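Local coordinates for CLIP-associating protein 2 (Mus musculus, PDB 3WOZ), which probably binds tubulin through this TOG domain, an array of HEAT repeats, and contributes to the control of microtubule dynamics, at residues Met65-Leu70 with Gly102-Lys107; Pro139-Lys144 with Ser186-Ala191. All coordinates share one frame; numbering follows the deposited sequence. Where two conformers were deposited one is given.

Interaction 1. Residues Met65-Leu70 with Gly102-Lys107; sequences MFLETL and GSVQAK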
loop_
_atom_site.group_PDB
_atom_site.type_symbol
_atom_site.label_atom_id
_atom_site.label_comp_id
_atom_site.label_asym_id
_atom_site.label_seq_id
_atom_site.Cartn_x
_atom_site.Cartn_y
_atom_site.Cartn_z
HETATM N N MSE A 65 9.772 -15.524 1.151
HETATM C CA MSE A 65 10.733 -15.342 0.059
HETATM C C MSE A 65 10.209 -14.389 -1.021
HETATM O O MSE A 65 10.980 -13.629 -1.615
HETATM C CB MSE A 65 11.065 -16.679 -0.589
HETATM C CG MSE A 65 11.936 -17.601 0.238
HETATM SE SE MSE A 65 12.206 -19.246 -0.774
HETATM C CE MSE A 65 13.177 -18.479 -2.288
ATOM N N PHE A 66 8.904 -14.462 -1.281
ATOM C CA PHE A 66 8.228 -13.575 -2.229
ATOM C C PHE A 66 8.316 -12.121 -1.766
ATOM O O PHE A 66 8.701 -11.246 -2.539
ATOM C CB PHE A 66 6.771 -14.025 -2.436
ATOM C CG PHE A 66 5.820 -12.919 -2.826
ATOM C CD1 PHE A 66 5.910 -12.294 -4.071
ATOM C CD2 PHE A 66 4.809 -12.522 -1.950
ATOM C CE1 PHE A 66 5.016 -11.279 -4.429
ATOM C CE2 PHE A 66 3.906 -11.512 -2.299
ATOM C CZ PHE A 66 4.011 -10.885 -3.539
ATOM N N LEU A 67 7.973 -11.878 -0.502
ATOM C CA LEU A 67 8.099 -10.547 0.101
ATOM C C LEU A 67 9.508 -9.960 -0.009
ATOM O O LEU A 67 9.661 -8.760 -0.232
ATOM C CB LEU A 67 7.669 -10.569 1.567
ATOM C CG LEU A 67 6.179 -10.757 1.852
ATOM C CD1 LEU A 67 5.970 -10.853 3.352
ATOM C CD2 LEU A 67 5.321 -9.626 1.234
ATOM N N GLU A 68 10.523 -10.809 0.151
ATOM C CA GLU A 68 11.920 -10.379 0.032
ATOM C C GLU A 68 12.302 -10.053 -1.404
ATOM O O GLU A 68 13.074 -9.135 -1.648
ATOM C CB GLU A 68 12.871 -11.442 0.584
ATOM C CG GLU A 68 12.854 -11.543 2.091
ATOM C CD GLU A 68 13.595 -12.760 2.618
ATOM O OE1 GLU A 68 13.423 -13.865 2.057
ATOM O OE2 GLU A 68 14.341 -12.607 3.607
ATOM N N THR A 69 11.773 -10.825 -2.344
ATOM C CA THR A 69 12.032 -10.621 -3.766
ATOM C C THR A 69 11.397 -9.318 -4.268
ATOM O O THR A 69 11.932 -8.672 -5.169
ATOM C CB THR A 69 11.514 -11.818 -4.597
ATOM O OG1 THR A 69 11.911 -13.037 -3.965
ATOM C CG2 THR A 69 12.074 -11.793 -6.021
ATOM N N LEU A 70 10.264 -8.940 -3.671
ATOM C CA LEU A 70 9.541 -7.715 -4.041
ATOM C C LEU A 70 10.415 -6.471 -3.952
ATOM O O LEU A 70 10.305 -5.576 -4.791
ATOM C CB LEU A 70 8.298 -7.515 -3.162
ATOM C CG LEU A 70 6.928 -8.058 -3.587
ATOM C CD1 LEU A 70 5.881 -7.667 -2.546
ATOM C CD2 LEU A 70 6.507 -7.542 -4.966
ATOM N N GLY A 102 5.537 -11.603 13.598
ATOM C CA GLY A 102 6.501 -10.505 13.646
ATOM C C GLY A 102 7.511 -10.491 12.512
ATOM O O GLY A 102 7.687 -9.468 11.855
ATOM N N SER A 103 8.165 -11.628 12.276
ATOM C CA SER A 103 9.201 -11.723 11.244
ATOM C C SER A 103 8.657 -11.432 9.844
ATOM O O SER A 103 9.335 -10.813 9.032
ATOM C CB SER A 103 9.878 -13.095 11.271
ATOM O OG SER A 103 8.953 -14.122 10.967
ATOM N N VAL A 104 7.434 -11.885 9.584
ATOM C CA VAL A 104 6.769 -11.684 8.300
ATOM C C VAL A 104 6.245 -10.247 8.153
ATOM O O VAL A 104 6.366 -9.655 7.079
ATOM C CB VAL A 104 5.645 -12.734 8.074
ATOM C CG1 VAL A 104 5.003 -12.570 6.706
ATOM C CG2 VAL A 104 6.206 -14.144 8.201
ATOM N N GLN A 105 5.687 -9.687 9.229
ATOM C CA GLN A 105 5.248 -8.285 9.245
ATOM C C GLN A 105 6.379 -7.323 8.900
ATOM O O GLN A 105 6.160 -6.322 8.213
ATOM C CB GLN A 105 4.653 -7.890 10.604
ATOM C CG GLN A 105 3.190 -8.274 10.796
ATOM C CD GLN A 105 2.502 -7.487 11.920
ATOM O OE1 GLN A 105 2.717 -6.282 12.078
ATOM N NE2 GLN A 105 1.673 -8.174 12.701
ATOM N N ALA A 106 7.585 -7.622 9.390
ATOM C CA ALA A 106 8.761 -6.818 9.076
ATOM C C ALA A 106 9.026 -6.766 7.565
ATOM O O ALA A 106 9.396 -5.717 7.031
ATOM C CB ALA A 106 9.989 -7.334 9.824
ATOM N N LYS A 107 8.812 -7.894 6.891
ATOM C CA LYS A 107 9.031 -8.004 5.450
ATOM C C LYS A 107 7.967 -7.252 4.641
ATOM O O LYS A 107 8.263 -6.718 3.579
ATOM C CB LYS A 107 9.074 -9.475 5.028
ATOM C CG LYS A 107 10.264 -10.269 5.582
ATOM C CD LYS A 107 10.051 -11.768 5.351
ATOM C CE LYS A 107 11.349 -12.572 5.466
ATOM N NZ LYS A 107 11.965 -12.510 6.824
HETATM O O HOH W 1 10.463 -7.501 2.075
#

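Interaction 2. Residues Pro139-Lys144 with Ser186-Ala191; sequences PSLKVK and SDVRKA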
loop_
_atom_site.group_PDB
_atom_site.type_symbol
_atom_site.label_atom_id
_atom_site.label_comp_id
_atom_site.label_asym_id
_atom_site.label_seq_id
_atom_site.Cartn_x
_atom_site.Cartn_y
_atom_site.Cartn_z
ATOM N N PRO A 139 -12.812 -3.606 5.507
ATOM C CA PRO A 139 -11.533 -3.707 6.210
ATOM C C PRO A 139 -11.665 -3.926 7.714
ATOM O O PRO A 139 -12.514 -3.310 8.367
ATOM C CB PRO A 139 -10.866 -2.349 5.932
ATOM C CG PRO A 139 -11.988 -1.433 5.552
ATOM C CD PRO A 139 -12.961 -2.305 4.829
ATOM N N SER A 140 -10.815 -4.803 8.244
ATOM C CA SER A 140 -10.689 -5.010 9.679
ATOM C C SER A 140 -10.052 -3.786 10.328
ATOM O O SER A 140 -9.564 -2.885 9.637
ATOM C CB SER A 140 -9.834 -6.249 9.950
ATOM O OG SER A 140 -8.478 -6.018 9.592
ATOM N N LEU A 141 -10.050 -3.761 11.658
ATOM C CA LEU A 141 -9.420 -2.678 12.408
ATOM C C LEU A 141 -7.928 -2.525 12.065
ATOM O O LEU A 141 -7.426 -1.410 11.938
ATOM C CB LEU A 141 -9.606 -2.885 13.918
ATOM C CG LEU A 141 -11.029 -2.999 14.487
ATOM C CD1 LEU A 141 -11.005 -3.635 15.876
ATOM C CD2 LEU A 141 -11.743 -1.646 14.519
ATOM N N LYS A 142 -7.237 -3.650 11.908
ATOM C CA LYS A 142 -5.796 -3.646 11.636
ATOM C C LYS A 142 -5.453 -3.211 10.206
ATOM O O LYS A 142 -4.420 -2.583 9.987
ATOM C CB LYS A 142 -5.178 -5.008 11.967
ATOM C CG LYS A 142 -5.119 -5.291 13.463
ATOM C CD LYS A 142 -4.898 -6.764 13.760
ATOM C CE LYS A 142 -4.884 -7.033 15.263
ATOM N NZ LYS A 142 -3.748 -6.347 15.950
ATOM N N VAL A 143 -6.319 -3.540 9.249
ATOM C CA VAL A 143 -6.181 -3.043 7.871
ATOM C C VAL A 143 -6.323 -1.514 7.841
ATOM O O VAL A 143 -5.548 -0.828 7.166
ATOM C CB VAL A 143 -7.178 -3.725 6.885
ATOM C CG1 VAL A 143 -7.123 -3.079 5.504
ATOM C CG2 VAL A 143 -6.880 -5.211 6.760
ATOM N N LYS A 144 -7.291 -0.995 8.599
ATOM C CA LYS A 144 -7.504 0.450 8.733
ATOM C C LYS A 144 -6.265 1.138 9.297
ATOM O O LYS A 144 -5.822 2.158 8.774
ATOM C CB LYS A 144 -8.708 0.745 9.635
ATOM C CG LYS A 144 -10.072 0.523 8.982
ATOM C CD LYS A 144 -11.192 0.764 10.004
ATOM C CE LYS A 144 -12.557 0.358 9.467
ATOM N NZ LYS A 144 -13.587 0.406 10.548
ATOM N N SER A 186 -8.080 1.976 20.036
ATOM C CA SER A 186 -7.267 3.152 20.325
ATOM C C SER A 186 -6.242 3.395 19.213
ATOM O O SER A 186 -5.833 4.531 18.972
ATOM C CB SER A 186 -6.558 2.983 21.671
ATOM O OG SER A 186 -5.590 3.999 21.879
ATOM N N ASP A 187 -5.837 2.318 18.541
ATOM C CA ASP A 187 -4.880 2.400 17.438
ATOM C C ASP A 187 -5.461 3.098 16.207
ATOM O O ASP A 187 -4.793 3.928 15.591
ATOM C CB ASP A 187 -4.340 1.014 17.082
ATOM C CG ASP A 187 -3.415 0.458 18.149
ATOM O OD1 ASP A 187 -2.753 1.252 18.851
ATOM O OD2 ASP A 187 -3.345 -0.780 18.282
ATOM N N VAL A 188 -6.700 2.765 15.859
ATOM C CA VAL A 188 -7.415 3.494 14.814
ATOM C C VAL A 188 -7.536 4.973 15.203
ATOM O O VAL A 188 -7.196 5.849 14.403
ATOM C CB VAL A 188 -8.801 2.873 14.516
ATOM C CG1 VAL A 188 -9.513 3.656 13.433
ATOM C CG2 VAL A 188 -8.646 1.433 14.074
ATOM N N ARG A 189 -7.976 5.224 16.440
ATOM C CA ARG A 189 -8.133 6.576 16.976
ATOM C C ARG A 189 -6.891 7.439 16.731
ATOM O O ARG A 189 -6.980 8.520 16.146
ATOM C CB ARG A 189 -8.460 6.502 18.477
ATOM C CG ARG A 189 -9.016 7.779 19.081
ATOM C CD ARG A 189 -9.667 7.529 20.440
ATOM N NE ARG A 189 -10.446 6.291 20.459
ATOM C CZ ARG A 189 -10.193 5.261 21.262
ATOM N NH1 ARG A 189 -9.193 5.328 22.128
ATOM N NH2 ARG A 189 -10.949 4.173 21.211
ATOM N N LYS A 190 -5.735 6.953 17.181
ATOM C CA LYS A 190 -4.487 7.705 17.054
ATOM C C LYS A 190 -4.016 7.817 15.604
ATOM O O LYS A 190 -3.441 8.840 15.212
ATOM C CB LYS A 190 -3.385 7.106 17.942
ATOM C CG LYS A 190 -3.688 7.134 19.447
ATOM C CD LYS A 190 -3.845 8.562 19.987
ATOM C CE LYS A 190 -4.539 8.571 21.344
ATOM N NZ LYS A 190 -4.888 9.952 21.787
ATOM N N ALA A 191 -4.265 6.772 14.816
ATOM C CA ALA A 191 -3.856 6.751 13.411
ATOM C C ALA A 191 -4.682 7.723 12.566
ATOM O O ALA A 191 -4.136 8.416 11.710
ATOM C CB ALA A 191 -3.936 5.339 12.846
#

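Interaction 1. Residues Met65-Leu70 with Gly102-Lys107
K107 reaches across to L67 and E68 where two helices of the HEAT-repeat array, 60-77 and 102-118, lie side by side. Their axes run nearly parallel, 24° apart, with a closest approach of 9.8 Å, and K107 contributes more of the contact than any other residue. Its CB sits against L67, 3.8 Å from CD1 and 3.9 Å from CB of that leucine, the two side chains crossing at about a right angle. CG stands beside the backbone N of K107 (chi1 -66°), and from there the chain runs extended through CD to CE. CE comes alongside the carboxylate of E68, 3.5 Å from OE2, before a bend at chi4 (63°) turns the ammonium group. NZ ends 4.0 Å from OE2 of E68: the opposite charges should attract, but the spacing is longer than a salt bridge. The lysine thus meets buried L67 with its CB and solvent-exposed E68 with its CE. L67 CD1 also meets V104 CG1 at 3.9 Å, while on the helix 85-96 side L67 packs on L92. No direct hydrogen bond joins the two segments; instead one water donates to both backbones, 2.7 Å from O of L67 and 2.8 Å from O of K107.

Interaction 2. Residues Pro139-Lys144 with Ser186-Ala191
V188 of helix 186-202 turns its side chain to the first turn of helix 141-155, where L141 and K144 receive it; both helices belong to the all-helical HEAT-repeat array of the TOG domain. The valine has CG1 anti to its own backbone N (chi1 180°), which leaves CG2 beside that nitrogen, and CG2 is the branch that makes the contact. This methyl lies 3.8 Å from the carbonyl O of L141, a van der Waals approach to the backbone, and 4.4 Å from CD2 of the same leucine. The side chain of L141 also touches E182 and K184 in the loop before helix 186-202. K144 offers only the root of its side chain: CB is 4.5 Å from V188 CG2, and the chain beyond, extended through every later torsion, leads away from the valine to a cation-pi contact with W179. The interface is small, 123 Å² over both sides, with a single buried valine at its middle and no hydrogen bond across it. V188 also packs on V145, and A191 on L148, carrying the same pairing of helices further along. At the start of helix 141-155, S140 occupies the N-cap position; its chi1 of 69° brings OG to the backbone of V143, whose N donates a weak capping bond of 3.3 Å to S140 OG.

Both contacts join helices of one HEAT-repeat array in the TOG domain. Interaction 1 is complete at K107, and P139 begins interaction 2 further along the chain. They share no helix. Interaction 1 pairs helices 60-77 and 102-118, interaction 2 pairs helices 141-155 and 186-202, and helix 121-133 comes between them in sequence. Their centres lie 22 Å apart, with nearest atoms about 7 Å from each other, so neither touches the other. Each links helices separated in sequence by one further helix, 85-96 or 167-179. Side-by-side packing of this kind, found at two places, is what is expected of an elongated HEAT-repeat array, the form of TOG domains that probably bind tubulin.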